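Local coordinates for chlorella virus DNA ligase-adenylate (PDB 1FVI), which probably seals nicks in duplex DNA in an ATP-dependent reaction and is captured here as the adenylated enzyme, at residues 235-240 with 268-273; 57-62 with 131-136; 194-199 with 256-261. The protein carries 1 engineered substitution. One frame throughout, in Å; residues are numbered along the deposited sequence.

Contact 1. Residues 235-240 with 268-273; sequences IEVDYD and KMVKFK
The hydroxyl of Tyr239, hydrogen-bonded to that of Tyr274, ties down the far end of a ring whose face receives the edge of Phe272. This is a T-shaped pair: the planes stand at 87° and the centroids lie 5.2 Å apart. Phe272 enters end-on, its CZ over the middle of the tyrosine ring and 3.9 Å from Tyr239 CG. The first torsion of Phe272 (chi1 70°) sets CG between the backbone N and the carbonyl carbon, and from there the ring reaches across to Tyr239. The Phe272 ring also meets that of Phe244, with the two planes inclined. Toward the N-terminal ends of both segments the contact turns aliphatic. Val270 CG2 is the methyl both Val237 and Ile235 share, 4.1 Å from Val237 CG1 and 4.3 Å from Ile235 CD1, so that it bridges two residues on the same side of strand 232-237. The two strands are not bonded neighbours, because strand 190-201 runs between them; its Ala194 touches Val237 and its Ile196 touches Val270. What remains is apolar side chains meeting across the inside of a curved antiparallel sheet, as in the barrel of an OB fold.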
ATOM      1  N   ILE A 235       5.448   2.116 -22.440  1.00 27.21           N
ATOM      2  CA  ILE A 235       6.313   3.173 -22.920  1.00 28.93           C
ATOM      3  C   ILE A 235       7.723   2.592 -22.988  1.00 30.44           C
ATOM      4  O   ILE A 235       8.108   1.772 -22.148  1.00 27.63           O
ATOM      5  CB  ILE A 235       6.292   4.418 -22.021  1.00 24.63           C
ATOM      6  CG1 ILE A 235       6.702   4.071 -20.582  1.00 24.25           C
ATOM      7  CG2 ILE A 235       4.935   5.075 -22.085  1.00 23.22           C
ATOM      8  CD1 ILE A 235       6.968   5.314 -19.711  1.00 23.62           C
ATOM      9  N   GLU A 236       8.440   2.931 -24.058  1.00 28.29           N
ATOM     10  CA  GLU A 236       9.802   2.463 -24.259  1.00 21.12           C
ATOM     11  C   GLU A 236      10.691   3.606 -23.826  1.00 25.36           C
ATOM     12  O   GLU A 236      10.462   4.760 -24.211  1.00 25.76           O
ATOM     13  CB  GLU A 236      10.031   2.068 -25.718  1.00 25.74           C
ATOM     14  CG  GLU A 236       9.244   0.825 -26.145  1.00 27.85           C
ATOM     15  CD  GLU A 236       7.726   0.967 -25.971  1.00 35.57           C
ATOM     16  OE1 GLU A 236       7.172   1.994 -26.422  1.00 39.80           O
ATOM     17  OE2 GLU A 236       7.091   0.055 -25.385  1.00 31.81           O
ATOM     18  N   VAL A 237      11.682   3.285 -22.994  1.00 26.79           N
ATOM     19  CA  VAL A 237      12.568   4.297 -22.439  1.00 31.90           C
ATOM     20  C   VAL A 237      14.050   4.050 -22.655  1.00 28.80           C
ATOM     21  O   VAL A 237      14.472   2.913 -22.812  1.00 27.52           O
ATOM     22  CB  VAL A 237      12.287   4.474 -20.927  1.00 31.29           C
ATOM     23  CG1 VAL A 237      10.845   4.955 -20.727  1.00 25.37           C
ATOM     24  CG2 VAL A 237      12.520   3.153 -20.191  1.00 21.33           C
ATOM     25  N   ASP A 238      14.834   5.129 -22.627  1.00 40.27           N
ATOM     26  CA  ASP A 238      16.275   5.039 -22.839  1.00 49.16           C
ATOM     27  C   ASP A 238      17.068   4.557 -21.641  1.00 50.65           C
ATOM     28  O   ASP A 238      17.711   3.521 -21.724  1.00 66.61           O
ATOM     29  CB  ASP A 238      16.872   6.362 -23.363  1.00 54.41           C
ATOM     30  CG  ASP A 238      18.377   6.246 -23.713  1.00 46.86           C
ATOM     31  OD1 ASP A 238      18.729   5.892 -24.855  1.00 37.00           O
ATOM     32  OD2 ASP A 238      19.218   6.532 -22.840  1.00 61.06           O
ATOM     33  N   TYR A 239      17.078   5.308 -20.549  1.00 34.27           N
ATOM     34  CA  TYR A 239      17.867   4.882 -19.377  1.00 47.44           C
ATOM     35  C   TYR A 239      19.346   4.562 -19.696  1.00 48.69           C
ATOM     36  O   TYR A 239      19.741   3.393 -19.840  1.00 34.17           O
ATOM     37  CB  TYR A 239      17.239   3.673 -18.670  1.00 36.23           C
ATOM     38  CG  TYR A 239      17.857   3.398 -17.316  1.00 35.59           C
ATOM     39  CD1 TYR A 239      18.203   4.450 -16.459  1.00 33.32           C
ATOM     40  CD2 TYR A 239      18.118   2.098 -16.896  1.00 42.13           C
ATOM     41  CE1 TYR A 239      18.798   4.211 -15.216  1.00 25.60           C
ATOM     42  CE2 TYR A 239      18.712   1.846 -15.655  1.00 33.44           C
ATOM     43  CZ  TYR A 239      19.046   2.905 -14.828  1.00 32.54           C
ATOM     44  OH  TYR A 239      19.628   2.656 -13.610  1.00 46.11           O
ATOM     45  N   ASP A 240      20.143   5.621 -19.823  1.00 55.63           N
ATOM     46  CA  ASP A 240      21.573   5.527 -20.105  1.00 56.26           C
ATOM     47  C   ASP A 240      21.951   4.464 -21.132  1.00 51.95           C
ATOM     48  O   ASP A 240      22.651   3.496 -20.825  1.00 59.49           O
ATOM     49  CB  ASP A 240      22.339   5.322 -18.799  1.00 64.48           C
ATOM     50  CG  ASP A 240      21.819   6.206 -17.678  1.00 74.84           C
ATOM     51  OD1 ASP A 240      21.598   7.414 -17.926  1.00 70.18           O
ATOM     52  OD2 ASP A 240      21.603   5.682 -16.561  1.00 71.87           O
ATOM     53  N   LYS A 268      10.338  13.243 -22.483  1.00 36.68           N
ATOM     54  CA  LYS A 268      10.143  13.524 -21.059  1.00 34.59           C
ATOM     55  C   LYS A 268      10.878  12.480 -20.218  1.00 33.19           C
ATOM     56  O   LYS A 268      11.053  11.328 -20.634  1.00 32.15           O
ATOM     57  CB  LYS A 268       8.661  13.534 -20.684  1.00 31.36           C
ATOM     58  CG  LYS A 268       7.913  14.760 -21.148  1.00 50.53           C
ATOM     59  CD  LYS A 268       8.524  16.044 -20.592  1.00 60.31           C
ATOM     60  CE  LYS A 268       7.837  17.284 -21.157  1.00 66.81           C
ATOM     61  NZ  LYS A 268       7.898  17.361 -22.654  1.00 70.29           N
ATOM     62  N   MET A 269      11.337  12.902 -19.048  1.00 35.62           N
ATOM     63  CA  MET A 269      12.045  12.020 -18.131  1.00 35.61           C
ATOM     64  C   MET A 269      11.023  11.408 -17.161  1.00 36.34           C
ATOM     65  O   MET A 269      10.240  12.126 -16.548  1.00 31.45           O
ATOM     66  CB  MET A 269      13.054  12.842 -17.330  1.00 46.05           C
ATOM     67  CG  MET A 269      14.178  12.042 -16.714  1.00 64.83           C
ATOM     68  SD  MET A 269      15.437  11.628 -17.941  1.00 84.18           S
ATOM     69  CE  MET A 269      16.788  12.722 -17.456  1.00 87.20           C
ATOM     70  N   VAL A 270      11.006  10.088 -17.034  1.00 34.09           N
ATOM     71  CA  VAL A 270      10.086   9.444 -16.093  1.00 39.12           C
ATOM     72  C   VAL A 270      10.845   8.791 -14.926  1.00 39.11           C
ATOM     73  O   VAL A 270      11.990   8.349 -15.086  1.00 32.19           O
ATOM     74  CB  VAL A 270       9.180   8.361 -16.783  1.00 46.38           C
ATOM     75  CG1 VAL A 270       8.334   8.987 -17.872  1.00 43.85           C
ATOM     76  CG2 VAL A 270      10.012   7.223 -17.353  1.00 42.10           C
ATOM     77  N   LYS A 271      10.241   8.832 -13.738  1.00 36.51           N
ATOM     78  CA  LYS A 271      10.808   8.196 -12.544  1.00 32.02           C
ATOM     79  C   LYS A 271      10.249   6.766 -12.498  1.00 31.13           C
ATOM     80  O   LYS A 271       9.051   6.562 -12.705  1.00 37.25           O
ATOM     81  CB  LYS A 271      10.381   8.938 -11.265  1.00 28.09           C
ATOM     82  CG  LYS A 271      10.611  10.446 -11.290  1.00 40.75           C
ATOM     83  CD  LYS A 271      10.489  11.074  -9.894  1.00 44.82           C
ATOM     84  CE  LYS A 271       9.101  10.920  -9.285  1.00 63.50           C
ATOM     85  NZ  LYS A 271       8.060  11.714 -10.003  1.00 75.58           N
ATOM     86  N   PHE A 272      11.108   5.780 -12.261  1.00 24.35           N
ATOM     87  CA  PHE A 272      10.666   4.385 -12.175  1.00 23.43           C
ATOM     88  C   PHE A 272      11.497   3.642 -11.149  1.00 23.69           C
ATOM     89  O   PHE A 272      12.470   4.177 -10.628  1.00 25.59           O
ATOM     90  CB  PHE A 272      10.730   3.663 -13.544  1.00 22.87           C
ATOM     91  CG  PHE A 272      12.139   3.379 -14.053  1.00 30.10           C
ATOM     92  CD1 PHE A 272      12.630   2.068 -14.079  1.00 30.03           C
ATOM     93  CD2 PHE A 272      12.963   4.413 -14.516  1.00 25.61           C
ATOM     94  CE1 PHE A 272      13.916   1.784 -14.555  1.00 24.68           C
ATOM     95  CE2 PHE A 272      14.248   4.140 -14.993  1.00 34.53           C
ATOM     96  CZ  PHE A 272      14.727   2.821 -15.011  1.00 26.99           C
ATOM     97  N   LYS A 273      11.068   2.436 -10.815  1.00 24.74           N
ATOM     98  CA  LYS A 273      11.786   1.592  -9.870  1.00 25.27           C
ATOM     99  C   LYS A 273      11.992   0.255 -10.548  1.00 28.37           C
ATOM    100  O   LYS A 273      11.280  -0.084 -11.500  1.00 27.67           O
ATOM    101  CB  LYS A 273      10.984   1.389  -8.565  1.00 26.91           C
ATOM    102  CG  LYS A 273      11.048   2.562  -7.576  1.00 33.00           C
ATOM    103  CD  LYS A 273      10.057   2.399  -6.432  1.00 39.62           C
ATOM    104  CE  LYS A 273      10.057   3.613  -5.496  1.00 45.56           C
ATOM    105  NZ  LYS A 273      11.315   3.745  -4.694  1.00 43.87           N
TER

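Contact 2. Residues 57-62 with 131-136; sequences ELLPEG and VKIIPL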
ATOM      1  N   GLU A  57     -17.679   3.858  14.735  1.00 25.11           N
ATOM      2  CA  GLU A  57     -18.967   3.180  14.590  1.00 32.76           C
ATOM      3  C   GLU A  57     -18.792   1.898  13.763  1.00 41.07           C
ATOM      4  O   GLU A  57     -19.391   0.858  14.071  1.00 39.41           O
ATOM      5  CB  GLU A  57     -20.003   4.096  13.904  1.00 29.07           C
ATOM      6  CG  GLU A  57     -20.501   5.256  14.773  1.00 48.87           C
ATOM      7  CD  GLU A  57     -21.328   6.312  14.011  1.00 64.10           C
ATOM      8  OE1 GLU A  57     -21.613   6.138  12.799  1.00 67.15           O
ATOM      9  OE2 GLU A  57     -21.690   7.336  14.638  1.00 54.06           O
ATOM     10  N   LEU A  58     -17.927   1.973  12.748  1.00 39.19           N
ATOM     11  CA  LEU A  58     -17.663   0.855  11.844  1.00 25.16           C
ATOM     12  C   LEU A  58     -16.723  -0.231  12.353  1.00 20.00           C
ATOM     13  O   LEU A  58     -16.992  -1.421  12.203  1.00 23.52           O
ATOM     14  CB  LEU A  58     -17.110   1.389  10.514  1.00 33.75           C
ATOM     15  CG  LEU A  58     -17.958   1.416   9.238  1.00 24.43           C
ATOM     16  CD1 LEU A  58     -19.388   1.795   9.514  1.00 33.54           C
ATOM     17  CD2 LEU A  58     -17.338   2.395   8.285  1.00 34.17           C
ATOM     18  N   LEU A  59     -15.625   0.171  12.968  1.00 19.49           N
ATOM     19  CA  LEU A  59     -14.634  -0.799  13.404  1.00 26.22           C
ATOM     20  C   LEU A  59     -14.776  -1.354  14.805  1.00 29.48           C
ATOM     21  O   LEU A  59     -15.221  -0.651  15.719  1.00 26.27           O
ATOM     22  CB  LEU A  59     -13.234  -0.196  13.263  1.00 26.72           C
ATOM     23  CG  LEU A  59     -12.732   0.264  11.890  1.00 27.17           C
ATOM     24  CD1 LEU A  59     -11.464   1.088  12.096  1.00 20.24           C
ATOM     25  CD2 LEU A  59     -12.466  -0.943  10.989  1.00 28.84           C
ATOM     26  N   PRO A  60     -14.413  -2.642  14.989  1.00 27.40           N
ATOM     27  CA  PRO A  60     -14.492  -3.266  16.307  1.00 27.65           C
ATOM     28  C   PRO A  60     -13.304  -2.784  17.114  1.00 24.92           C
ATOM     29  O   PRO A  60     -12.271  -2.399  16.553  1.00 24.83           O
ATOM     30  CB  PRO A  60     -14.384  -4.757  15.990  1.00 22.06           C
ATOM     31  CG  PRO A  60     -13.526  -4.765  14.780  1.00 21.16           C
ATOM     32  CD  PRO A  60     -14.128  -3.661  13.962  1.00 19.82           C
ATOM     33  N   GLU A  61     -13.480  -2.744  18.427  1.00 24.83           N
ATOM     34  CA  GLU A  61     -12.435  -2.323  19.350  1.00 26.99           C
ATOM     35  C   GLU A  61     -11.168  -3.172  19.103  1.00 22.91           C
ATOM     36  O   GLU A  61     -11.252  -4.391  18.945  1.00 23.79           O
ATOM     37  CB  GLU A  61     -12.964  -2.513  20.781  1.00 20.09           C
ATOM     38  CG  GLU A  61     -11.947  -2.284  21.882  1.00 24.81           C
ATOM     39  CD  GLU A  61     -11.604  -0.824  22.106  1.00 26.69           C
ATOM     40  OE1 GLU A  61     -12.246   0.058  21.493  1.00 27.85           O
ATOM     41  OE2 GLU A  61     -10.687  -0.569  22.920  1.00 35.01           O
ATOM     42  N   GLY A  62     -10.006  -2.528  19.032  1.00 23.06           N
ATOM     43  CA  GLY A  62      -8.775  -3.269  18.793  1.00 23.63           C
ATOM     44  C   GLY A  62      -8.300  -3.286  17.343  1.00 27.82           C
ATOM     45  O   GLY A  62      -7.298  -3.932  17.005  1.00 19.31           O
ATOM     46  N   VAL A 131     -16.938   6.067   3.694  1.00 41.56           N
ATOM     47  CA  VAL A 131     -15.766   5.331   4.185  1.00 42.07           C
ATOM     48  C   VAL A 131     -15.568   3.959   3.530  1.00 40.93           C
ATOM     49  O   VAL A 131     -16.419   3.075   3.636  1.00 40.12           O
ATOM     50  CB  VAL A 131     -15.850   5.087   5.713  1.00 37.42           C
ATOM     51  CG1 VAL A 131     -14.500   4.669   6.251  1.00 36.18           C
ATOM     52  CG2 VAL A 131     -16.356   6.309   6.422  1.00 40.93           C
ATOM     53  N   LYS A 132     -14.412   3.760   2.909  1.00 35.53           N
ATOM     54  CA  LYS A 132     -14.125   2.489   2.265  1.00 36.49           C
ATOM     55  C   LYS A 132     -13.245   1.638   3.192  1.00 36.57           C
ATOM     56  O   LYS A 132     -12.083   1.967   3.434  1.00 26.26           O
ATOM     57  CB  LYS A 132     -13.423   2.739   0.930  1.00 39.37           C
ATOM     58  CG  LYS A 132     -13.202   1.512   0.077  1.00 34.92           C
ATOM     59  CD  LYS A 132     -12.288   1.861  -1.078  1.00 48.77           C
ATOM     60  CE  LYS A 132     -12.028   0.678  -1.986  1.00 60.07           C
ATOM     61  NZ  LYS A 132     -11.132   1.077  -3.109  1.00 70.04           N
ATOM     62  N   ILE A 133     -13.834   0.599   3.778  1.00 36.79           N
ATOM     63  CA  ILE A 133     -13.090  -0.288   4.670  1.00 32.75           C
ATOM     64  C   ILE A 133     -12.427  -1.347   3.807  1.00 30.58           C
ATOM     65  O   ILE A 133     -13.106  -2.136   3.130  1.00 24.74           O
ATOM     66  CB  ILE A 133     -14.005  -0.994   5.712  1.00 32.97           C
ATOM     67  CG1 ILE A 133     -14.723   0.040   6.578  1.00 23.44           C
ATOM     68  CG2 ILE A 133     -13.181  -1.952   6.595  1.00 32.94           C
ATOM     69  CD1 ILE A 133     -13.815   0.907   7.347  1.00 25.81           C
ATOM     70  N   ILE A 134     -11.098  -1.342   3.816  1.00 20.40           N
ATOM     71  CA  ILE A 134     -10.333  -2.293   3.024  1.00 29.09           C
ATOM     72  C   ILE A 134      -9.541  -3.267   3.881  1.00 28.70           C
ATOM     73  O   ILE A 134      -8.552  -2.892   4.503  1.00 33.35           O
ATOM     74  CB  ILE A 134      -9.366  -1.570   2.060  1.00 27.13           C
ATOM     75  CG1 ILE A 134     -10.150  -0.642   1.120  1.00 29.11           C
ATOM     76  CG2 ILE A 134      -8.588  -2.598   1.257  1.00 28.37           C
ATOM     77  CD1 ILE A 134      -9.279   0.217   0.242  1.00 40.75           C
ATOM     78  N   PRO A 135      -9.998  -4.527   3.960  1.00 38.17           N
ATOM     79  CA  PRO A 135      -9.310  -5.550   4.753  1.00 33.18           C
ATOM     80  C   PRO A 135      -7.970  -5.899   4.093  1.00 28.85           C
ATOM     81  O   PRO A 135      -7.923  -6.286   2.924  1.00 29.47           O
ATOM     82  CB  PRO A 135     -10.275  -6.746   4.690  1.00 37.36           C
ATOM     83  CG  PRO A 135     -11.614  -6.124   4.397  1.00 33.69           C
ATOM     84  CD  PRO A 135     -11.255  -5.057   3.400  1.00 32.31           C
ATOM     85  N   LEU A 136      -6.881  -5.701   4.824  1.00 29.15           N
ATOM     86  CA  LEU A 136      -5.566  -6.027   4.309  1.00 21.14           C
ATOM     87  C   LEU A 136      -5.207  -7.433   4.749  1.00 21.60           C
ATOM     88  O   LEU A 136      -4.597  -7.625   5.795  1.00 24.34           O
ATOM     89  CB  LEU A 136      -4.510  -5.059   4.835  1.00 32.40           C
ATOM     90  CG  LEU A 136      -4.057  -3.841   4.023  1.00 43.41           C
ATOM     91  CD1 LEU A 136      -2.638  -3.501   4.465  1.00 26.03           C
ATOM     92  CD2 LEU A 136      -4.078  -4.119   2.520  1.00 40.97           C
TER
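Val131 opens the edge strand of the adenylation domain's mixed sheet and meets Leu58 from the last turn of helix 49-58, which lies against one face of that sheet. Val131 CB is 4.0 Å from Leu58 CD2, and CG1 of the valine approaches the same methyl; Leu54 and Leu55, from earlier in the helix, also touch this valine. Lys132 points away from the helix, and its NZ forms a salt bridge with Glu70. Ile133 brings the strand back to the helix side and makes the larger share of the contact. Its CG1 stands anti to the carbonyl carbon and the chain then folds at chi2 (-61°), which offers CD1 to both leucines. The second of these, Leu59, is where the backbone leaves the helix; its side chain rests on Tyr94 as well, so the helix exit is packed over two adjacent parallel strands. Farther on, Leu136 touches Ile27 and the bound AMP, so the same strand that backs onto the helix leads into the nucleotide pocket. Across the interface everything is apolar and most of it converges on Leu58 CD2, which touches both Val131 and Ile133; Ile133 CD1 reaches both leucines, 3.9 Å from Leu58 CD2 and 4.3 Å from Leu59 CD2.

Contact 3. Residues 194-199 with 256-261; sequences ATIISM and RDFWQN
Met199 sends its side chain out with CG anti to the carbonyl carbon (chi1 -67°) and stays extended to the tip, long enough to lay SD and CE against Phe258, while Trp259, whose CG lies anti to its own backbone N (chi1 -165°), swings its six-membered ring back toward the base of the methionine. The two segments belong to the OB domain: strand 190-201 is the central strand of the curved sheet, and helix 252-260 belongs to the helical connection between the third and fourth strands, the usual place for the helix that packs on an OB barrel. Strand and helix are nearly perpendicular, their directions 92° apart and their axes 10.5 Å apart at closest. The methionine crosses the phenylalanine side chain at about a right angle. Its CE is 3.8 Å from Phe258 CD2, and SD also rests 3.6 Å from Phe258 O, a van der Waals approach to the helix backbone. Ile196, three residues earlier on the strand, adds a lighter touch, CD1 to Phe258 CE2 at 4.4 Å. Tyr265 completes the surroundings: it meets the Phe258 ring edge-to-face and also touches Ile196 and Met199. Between those two strand residues, Ile197 and Ser198 both face Glu236 in a classic beta bulge, which breaks the regular alternation and lets Met199 as well as Ile196 point toward the helix. Lys262 also engages Trp259, through a cation-pi contact with the ring and a hydrogen bond from NZ to Trp259 O. Toward the strand, Trp259 presents its edge, with CZ3 4.0 Å from Met199 CB.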
ATOM      1  N   ALA A 194      14.498   7.641 -16.724  1.00 29.46           N
ATOM      2  CA  ALA A 194      14.672   7.268 -18.110  1.00 25.83           C
ATOM      3  C   ALA A 194      13.942   8.260 -19.010  1.00 31.68           C
ATOM      4  O   ALA A 194      12.971   8.900 -18.596  1.00 35.91           O
ATOM      5  CB  ALA A 194      14.154   5.872 -18.327  1.00 24.55           C
ATOM      6  N   THR A 195      14.458   8.446 -20.218  1.00 31.34           N
ATOM      7  CA  THR A 195      13.829   9.356 -21.155  1.00 33.88           C
ATOM      8  C   THR A 195      12.884   8.541 -22.031  1.00 31.65           C
ATOM      9  O   THR A 195      13.235   7.438 -22.454  1.00 29.92           O
ATOM     10  CB  THR A 195      14.884  10.065 -22.041  1.00 47.48           C
ATOM     11  OG1 THR A 195      15.687  10.927 -21.225  1.00 48.90           O
ATOM     12  CG2 THR A 195      14.215  10.892 -23.147  1.00 45.28           C
ATOM     13  N   ILE A 196      11.677   9.059 -22.258  1.00 22.43           N
ATOM     14  CA  ILE A 196      10.702   8.375 -23.100  1.00 25.41           C
ATOM     15  C   ILE A 196      11.075   8.597 -24.566  1.00 24.81           C
ATOM     16  O   ILE A 196      11.405   9.716 -24.960  1.00 25.95           O
ATOM     17  CB  ILE A 196       9.297   8.940 -22.889  1.00 30.00           C
ATOM     18  CG1 ILE A 196       8.928   8.862 -21.407  1.00 37.05           C
ATOM     19  CG2 ILE A 196       8.283   8.180 -23.750  1.00 27.25           C
ATOM     20  CD1 ILE A 196       7.685   9.662 -21.047  1.00 40.65           C
ATOM     21  N   ILE A 197      11.042   7.529 -25.362  1.00 37.34           N
ATOM     22  CA  ILE A 197      11.364   7.634 -26.783  1.00 36.91           C
ATOM     23  C   ILE A 197      10.179   7.269 -27.686  1.00 36.46           C
ATOM     24  O   ILE A 197       9.955   7.919 -28.700  1.00 46.11           O
ATOM     25  CB  ILE A 197      12.614   6.828 -27.152  1.00 29.19           C
ATOM     26  CG1 ILE A 197      12.364   5.343 -27.001  1.00 34.14           C
ATOM     27  CG2 ILE A 197      13.790   7.242 -26.262  1.00 43.49           C
ATOM     28  CD1 ILE A 197      13.645   4.537 -27.022  1.00 53.42           C
ATOM     29  N   SER A 198       9.385   6.285 -27.280  1.00 35.23           N
ATOM     30  CA  SER A 198       8.208   5.882 -28.051  1.00 42.61           C
ATOM     31  C   SER A 198       7.155   5.209 -27.144  1.00 39.39           C
ATOM     32  O   SER A 198       7.397   5.006 -25.963  1.00 34.25           O
ATOM     33  CB  SER A 198       8.604   4.952 -29.207  1.00 36.47           C
ATOM     34  OG  SER A 198       9.141   3.735 -28.722  1.00 45.56           O
ATOM     35  N   MET A 199       5.980   4.906 -27.700  1.00 43.04           N
ATOM     36  CA  MET A 199       4.900   4.257 -26.959  1.00 35.52           C
ATOM     37  C   MET A 199       4.241   3.158 -27.771  1.00 36.57           C
ATOM     38  O   MET A 199       4.269   3.170 -29.005  1.00 34.60           O
ATOM     39  CB  MET A 199       3.821   5.261 -26.555  1.00 36.58           C
ATOM     40  CG  MET A 199       4.270   6.282 -25.553  1.00 44.23           C
ATOM     41  SD  MET A 199       2.935   7.377 -25.118  1.00 37.40           S
ATOM     42  CE  MET A 199       3.871   8.610 -24.172  1.00 30.47           C
ATOM     43  N   ARG A 256      -4.502   6.797 -20.821  1.00 33.67           N
ATOM     44  CA  ARG A 256      -5.257   7.591 -21.787  1.00 30.86           C
ATOM     45  C   ARG A 256      -4.525   8.906 -22.073  1.00 36.67           C
ATOM     46  O   ARG A 256      -4.285   9.247 -23.228  1.00 30.45           O
ATOM     47  CB  ARG A 256      -6.663   7.858 -21.255  1.00 43.86           C
ATOM     48  CG  ARG A 256      -7.516   8.797 -22.105  1.00 58.09           C
ATOM     49  CD  ARG A 256      -7.612  10.186 -21.476  1.00 66.79           C
ATOM     50  NE  ARG A 256      -8.193  10.141 -20.134  1.00 66.51           N
ATOM     51  CZ  ARG A 256      -9.452  10.462 -19.848  1.00 72.26           C
ATOM     52  NH1 ARG A 256     -10.283  10.858 -20.807  1.00 70.62           N
ATOM     53  NH2 ARG A 256      -9.881  10.383 -18.598  1.00 69.91           N
ATOM     54  N   ASP A 257      -4.113   9.611 -21.021  1.00 37.15           N
ATOM     55  CA  ASP A 257      -3.393  10.878 -21.192  1.00 43.91           C
ATOM     56  C   ASP A 257      -2.110  10.724 -22.001  1.00 40.12           C
ATOM     57  O   ASP A 257      -1.885  11.469 -22.958  1.00 39.87           O
ATOM     58  CB  ASP A 257      -3.099  11.529 -19.837  1.00 36.94           C
ATOM     59  CG  ASP A 257      -4.352  12.028 -19.155  1.00 35.81           C
ATOM     60  OD1 ASP A 257      -5.400  12.106 -19.831  1.00 35.31           O
ATOM     61  OD2 ASP A 257      -4.289  12.344 -17.948  1.00 40.68           O
ATOM     62  N   PHE A 258      -1.273   9.769 -21.597  1.00 39.00           N
ATOM     63  CA  PHE A 258      -0.024   9.476 -22.295  1.00 41.35           C
ATOM     64  C   PHE A 258      -0.293   9.247 -23.791  1.00 41.53           C
ATOM     65  O   PHE A 258       0.404   9.824 -24.621  1.00 36.00           O
ATOM     66  CB  PHE A 258       0.660   8.234 -21.696  1.00 36.65           C
ATOM     67  CG  PHE A 258       1.601   8.537 -20.557  1.00 40.94           C
ATOM     68  CD1 PHE A 258       1.510   7.836 -19.357  1.00 47.15           C
ATOM     69  CD2 PHE A 258       2.615   9.485 -20.699  1.00 54.60           C
ATOM     70  CE1 PHE A 258       2.419   8.067 -18.313  1.00 34.94           C
ATOM     71  CE2 PHE A 258       3.532   9.725 -19.661  1.00 49.06           C
ATOM     72  CZ  PHE A 258       3.429   9.009 -18.466  1.00 38.10           C
ATOM     73  N   TRP A 259      -1.342   8.476 -24.120  1.00 38.46           N
ATOM     74  CA  TRP A 259      -1.706   8.171 -25.516  1.00 44.13           C
ATOM     75  C   TRP A 259      -2.383   9.284 -26.323  1.00 40.59           C
ATOM     76  O   TRP A 259      -2.157   9.399 -27.523  1.00 43.98           O
ATOM     77  CB  TRP A 259      -2.585   6.928 -25.600  1.00 41.40           C
ATOM     78  CG  TRP A 259      -2.687   6.374 -27.004  1.00 41.50           C
ATOM     79  CD1 TRP A 259      -3.766   6.439 -27.846  1.00 44.58           C
ATOM     80  CD2 TRP A 259      -1.676   5.638 -27.710  1.00 40.17           C
ATOM     81  NE1 TRP A 259      -3.491   5.783 -29.023  1.00 35.80           N
ATOM     82  CE2 TRP A 259      -2.216   5.283 -28.967  1.00 42.43           C
ATOM     83  CE3 TRP A 259      -0.367   5.244 -27.401  1.00 40.40           C
ATOM     84  CZ2 TRP A 259      -1.489   4.552 -29.914  1.00 45.18           C
ATOM     85  CZ3 TRP A 259       0.355   4.516 -28.345  1.00 46.92           C
ATOM     86  CH2 TRP A 259      -0.210   4.178 -29.586  1.00 46.45           C
ATOM     87  N   GLN A 260      -3.256  10.055 -25.687  1.00 38.86           N
ATOM     88  CA  GLN A 260      -3.936  11.140 -26.374  1.00 35.20           C
ATOM     89  C   GLN A 260      -2.953  12.274 -26.672  1.00 44.17           C
ATOM     90  O   GLN A 260      -3.051  12.940 -27.705  1.00 42.66           O
ATOM     91  CB  GLN A 260      -5.107  11.656 -25.540  1.00 42.92           C
ATOM     92  CG  GLN A 260      -6.200  10.630 -25.306  1.00 52.88           C
ATOM     93  CD  GLN A 260      -6.761  10.061 -26.600  1.00 73.36           C
ATOM     94  OE1 GLN A 260      -6.867   8.839 -26.765  1.00 72.74           O
ATOM     95  NE2 GLN A 260      -7.136  10.946 -27.522  1.00 78.46           N
ATOM     96  N   ASN A 261      -1.993  12.481 -25.774  1.00 43.67           N
ATOM     97  CA  ASN A 261      -0.993  13.527 -25.959  1.00 43.37           C
ATOM     98  C   ASN A 261       0.424  12.975 -25.995  1.00 37.12           C
ATOM     99  O   ASN A 261       1.345  13.637 -25.535  1.00 34.14           O
ATOM    100  CB  ASN A 261      -1.099  14.573 -24.843  1.00 45.33           C
ATOM    101  CG  ASN A 261      -2.289  15.496 -25.012  1.00 52.59           C
ATOM    102  OD1 ASN A 261      -3.373  15.228 -24.489  1.00 45.24           O
ATOM    103  ND2 ASN A 261      -2.092  16.595 -25.743  1.00 50.09           N
TER

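Overall arrangement
From the N terminus, contact 2 comes first: residues 131-136 return to 57-62 and close a loop wholly inside the adenylation domain. The chain then enters the OB domain, where contacts 3 and 1 cross. The centre of contact 2 lies about 39 Å from the centre of contact 1. Segment 194-199 opens contact 3, 235-240 opens contact 1, 256-261 closes contact 3 and 268-273 closes contact 1. Contact 3 ties strand 190-201 to helix 252-260, while contact 1 joins strands 232-237 and 269-275, which flank 190-201. Contacts 1 and 3 are also directly joined, with probable hydrogen bonds from Val270 N to Ala194 O and from Asp238 N to Thr195 O, both 2.8 Å.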